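Local coordinates for protein phosphoribosylaminoimidazole-succinocarboxamide synthase (Saccharomyces cerevisiae, PDB 2CNQ) that catalyses the ATP-dependent joining of L-aspartate to carboxyaminoimidazole ribotide, forming SAICAR in the purine biosynthesis pathway, at residues Ile3-Asp9 against Lys97-Leu102. Residues are numbered along the deposited sequence; the frame is centred on the assembly and turned at random.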
ATOM      1  N   ILE A   3      15.995   9.238   1.571  1.00  6.67           N
ATOM      2  CA  ILE A   3      16.068   8.766   2.923  1.00  6.84           C
ATOM      3  C   ILE A   3      15.852   7.293   2.819  1.00  6.81           C
ATOM      4  O   ILE A   3      14.767   6.832   2.572  1.00  8.01           O
ATOM      5  CB  ILE A   3      15.017   9.394   3.808  1.00  7.58           C
ATOM      6  CG1 ILE A   3      15.136  10.907   3.821  1.00  8.61           C
ATOM      7  CG2 ILE A   3      15.102   8.851   5.211  1.00  8.36           C
ATOM      8  CD1 ILE A   3      16.473  11.436   4.150  1.00  9.02           C
ATOM      9  N   THR A   4      16.911   6.571   3.001  1.00  7.49           N
ATOM     10  CA  THR A   4      16.880   5.157   2.833  1.00  8.41           C
ATOM     11  C   THR A   4      16.793   4.430   4.137  1.00  7.59           C
ATOM     12  O   THR A   4      16.134   3.421   4.209  1.00 10.13           O
ATOM     13  CB  THR A   4      18.196   4.847   2.129  0.61  9.09           C
ATOM     14  OG1 THR A   4      18.123   5.371   0.786  0.61  9.53           O
ATOM     15  CG2 THR A   4      18.441   3.399   2.057  0.61 10.23           C
ATOM     16  N   LYS A   5      17.479   4.918   5.130  1.00  7.28           N
ATOM     17  CA  LYS A   5      17.510   4.300   6.420  1.00  7.88           C
ATOM     18  C   LYS A   5      17.546   5.393   7.414  1.00  7.36           C
ATOM     19  O   LYS A   5      18.509   6.132   7.493  1.00  8.76           O
ATOM     20  CB  LYS A   5      18.736   3.422   6.575  1.00  9.09           C
ATOM     21  CG  LYS A   5      18.794   2.740   7.893  1.00 10.29           C
ATOM     22  CD  LYS A   5      19.976   1.839   7.987  1.00 11.65           C
ATOM     23  CE  LYS A   5      20.080   1.201   9.333  1.00 13.05           C
ATOM     24  NZ  LYS A   5      21.157   0.202   9.356  1.00 16.21           N
ATOM     25  N   THR A   6      16.501   5.520   8.191  1.00  6.71           N
ATOM     26  CA  THR A   6      16.503   6.562   9.175  1.00  6.61           C
ATOM     27  C   THR A   6      17.482   6.229  10.265  1.00  6.41           C
ATOM     28  O   THR A   6      17.636   5.095  10.658  1.00  7.31           O
ATOM     29  CB  THR A   6      15.128   6.819   9.744  1.00  6.88           C
ATOM     30  OG1 THR A   6      14.633   5.669  10.421  1.00  7.20           O
ATOM     31  CG2 THR A   6      14.160   7.256   8.707  1.00  8.19           C
ATOM     32  N   GLU A   7      18.122   7.267  10.760  1.00  6.10           N
ATOM     33  CA  GLU A   7      19.135   7.157  11.780  1.00  6.70           C
ATOM     34  C   GLU A   7      18.771   8.158  12.833  1.00  6.63           C
ATOM     35  O   GLU A   7      19.058   9.331  12.721  1.00  7.07           O
ATOM     36  CB  GLU A   7      20.492   7.439  11.229  1.00  7.61           C
ATOM     37  CG  GLU A   7      20.928   6.409  10.223  1.00  8.87           C
ATOM     38  CD  GLU A   7      21.274   5.089  10.813  1.00  9.93           C
ATOM     39  OE1 GLU A   7      21.633   4.196  10.031  1.00 13.72           O
ATOM     40  OE2 GLU A   7      21.224   4.906  12.028  1.00  9.81           O
ATOM     41  N   LEU A   8      18.112   7.668  13.853  1.00  6.21           N
ATOM     42  CA  LEU A   8      17.595   8.520  14.884  1.00  6.55           C
ATOM     43  C   LEU A   8      18.381   8.448  16.159  1.00  6.87           C
ATOM     44  O   LEU A   8      17.983   8.990  17.156  1.00  7.32           O
ATOM     45  CB  LEU A   8      16.127   8.263  15.159  1.00  6.71           C
ATOM     46  CG  LEU A   8      15.207   8.450  13.960  1.00  7.50           C
ATOM     47  CD1 LEU A   8      13.776   8.416  14.426  1.00  8.26           C
ATOM     48  CD2 LEU A   8      15.472   9.691  13.179  1.00  7.50           C
ATOM     49  N   ASP A   9      19.531   7.794  16.119  1.00  7.46           N
ATOM     50  CA  ASP A   9      20.469   7.862  17.220  1.00  7.89           C
ATOM     51  C   ASP A   9      19.859   7.479  18.537  1.00  8.40           C
ATOM     52  O   ASP A   9      20.211   7.995  19.588  1.00  9.78           O
ATOM     53  CB  ASP A   9      21.111   9.232  17.307  1.00  8.56           C
ATOM     54  CG  ASP A   9      22.022   9.479  16.141  1.00 10.35           C
ATOM     55  OD1 ASP A   9      22.704   8.530  15.719  1.00 15.63           O
ATOM     56  OD2 ASP A   9      22.060  10.586  15.622  1.00 10.71           O
ATOM     57  N   LYS A  97      19.293  17.221  11.526  1.00  5.75           N
ATOM     58  CA  LYS A  97      19.811  15.927  11.216  1.00  6.21           C
ATOM     59  C   LYS A  97      18.714  14.906  11.197  1.00  6.16           C
ATOM     60  O   LYS A  97      18.767  13.955  10.446  1.00  7.01           O
ATOM     61  CB  LYS A  97      20.821  15.543  12.266  1.00  7.58           C
ATOM     62  CG  LYS A  97      21.478  14.228  12.078  1.00  9.54           C
ATOM     63  CD  LYS A  97      22.362  13.904  13.259  1.00 10.16           C
ATOM     64  CE  LYS A  97      23.548  14.769  13.354  1.00 11.73           C
ATOM     65  NZ  LYS A  97      24.439  14.318  14.416  1.00 12.71           N
ATOM     66  N   TYR A  98      17.733  15.073  12.055  1.00  5.88           N
ATOM     67  CA  TYR A  98      16.619  14.156  12.137  1.00  5.97           C
ATOM     68  C   TYR A  98      15.452  14.620  11.355  1.00  6.03           C
ATOM     69  O   TYR A  98      14.800  13.838  10.698  1.00  6.39           O
ATOM     70  CB  TYR A  98      16.249  13.954  13.592  1.00  6.42           C
ATOM     71  CG  TYR A  98      17.433  13.543  14.403  1.00  6.43           C
ATOM     72  CD1 TYR A  98      18.082  12.355  14.156  1.00  7.01           C
ATOM     73  CD2 TYR A  98      17.945  14.393  15.355  1.00  6.97           C
ATOM     74  CE1 TYR A  98      19.198  12.013  14.845  1.00  8.06           C
ATOM     75  CE2 TYR A  98      19.069  14.049  16.064  1.00  7.60           C
ATOM     76  CZ  TYR A  98      19.708  12.885  15.786  1.00  7.53           C
ATOM     77  OH  TYR A  98      20.825  12.568  16.500  1.00  8.99           O
ATOM     78  N   LYS A  99      15.141  15.900  11.429  1.00  6.17           N
ATOM     79  CA  LYS A  99      13.963  16.382  10.777  1.00  6.33           C
ATOM     80  C   LYS A  99      14.013  16.122   9.297  1.00  6.48           C
ATOM     81  O   LYS A  99      13.020  15.789   8.686  1.00  7.02           O
ATOM     82  CB  LYS A  99      13.757  17.826  11.091  1.00  7.07           C
ATOM     83  CG  LYS A  99      12.429  18.292  10.643  1.00 10.19           C
ATOM     84  CD  LYS A  99      12.174  19.704  11.027  1.00 10.52           C
ATOM     85  CE  LYS A  99      10.751  20.047  10.803  1.00 12.65           C
ATOM     86  NZ  LYS A  99      10.652  21.513  10.730  1.00 16.68           N
ATOM     87  N   THR A 100      15.166  16.257   8.710  1.00  6.45           N
ATOM     88  CA  THR A 100      15.260  16.028   7.287  1.00  6.80           C
ATOM     89  C   THR A 100      14.990  14.583   6.938  1.00  6.53           C
ATOM     90  O   THR A 100      14.603  14.294   5.833  1.00  8.52           O
ATOM     91  CB  THR A 100      16.602  16.433   6.759  1.00  7.32           C
ATOM     92  OG1 THR A 100      17.584  15.707   7.455  0.80  6.19           O
ATOM     93  CG2 THR A 100      16.820  17.912   6.840  0.80  6.59           C
ATOM     94  N   GLN A 101      15.214  13.684   7.864  1.00  6.24           N
ATOM     95  CA  GLN A 101      14.954  12.302   7.640  1.00  6.68           C
ATOM     96  C   GLN A 101      13.518  11.916   7.868  1.00  6.57           C
ATOM     97  O   GLN A 101      13.140  10.773   7.553  1.00  8.03           O
ATOM     98  CB  GLN A 101      15.761  11.464   8.598  1.00  6.40           C
ATOM     99  CG  GLN A 101      17.216  11.654   8.489  1.00  6.32           C
ATOM    100  CD  GLN A 101      17.905  10.693   9.384  1.00  6.78           C
ATOM    101  OE1 GLN A 101      17.849   9.498   9.135  1.00  7.33           O
ATOM    102  NE2 GLN A 101      18.458  11.162  10.479  1.00  6.95           N
ATOM    103  N   LEU A 102      12.751  12.796   8.474  1.00  5.56           N
ATOM    104  CA  LEU A 102      11.431  12.461   8.898  1.00  5.27           C
ATOM    105  C   LEU A 102      10.367  13.261   8.231  1.00  5.37           C
ATOM    106  O   LEU A 102       9.257  12.802   8.078  1.00  5.43           O
ATOM    107  CB  LEU A 102      11.338  12.662  10.395  1.00  5.41           C
ATOM    108  CG  LEU A 102      12.239  11.749  11.211  1.00  5.72           C
ATOM    109  CD1 LEU A 102      12.160  12.142  12.651  1.00  7.05           C
ATOM    110  CD2 LEU A 102      11.855  10.306  11.011  1.00  6.69           C
TER
HETATM  111  O   HOH W   1      19.006   9.107   6.593  1.00 15.24           O
HETATM  112  O   HOH W   2      24.520  11.591  14.910  0.50 14.66           O
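With CG anti to its own carbonyl carbon (chi1 -60°) and the chain extended beyond it (chi2 -175°), Gln101 carries its amide to the backbone of Glu7, while Tyr98 sends its hydroxyl to Asp9. The amide grips Glu7 twice: OE1 accepts from Glu7 N at 2.8 Å, and NE2 donates to Glu7 O at 3.0 Å from above that carbonyl's plane. NE2 also donates its other hydrogen to Lys97 O, one turn back in the helix, the two heavy atoms 2.8 Å apart; together the three bonds fix the amide's rotation. A water also bridges OE1 to Lys5 O. Were Gln101 cut back to an alanine, Glu7 N, Glu7 O and Lys97 O would probably each lose their amide partner, leaving the N-terminal chain less firmly held. Tyr98 OH donates a very short bond to Asp9 OD2 (2.5 Å), the carboxylate standing nearly perpendicular to the ring yet placing OD2 at its edge. A second water links OD2 to Lys97 NZ. Leu8 CD2 meets Tyr98 CD1 at 3.9 Å and Leu102 CD1 tip to tip; both leucines also touch Leu32 of strand 30-35. Ile3 packs on the backbone of Thr100 and Gln101, CG2 lying 3.6 Å from Gln101 O, which is buried without a polar partner. The loop leading into strand 14-17 is thus joined to helix 96-102 in good part through main-chain atoms of Glu7, probably whatever its side chain, provided an N-H is kept.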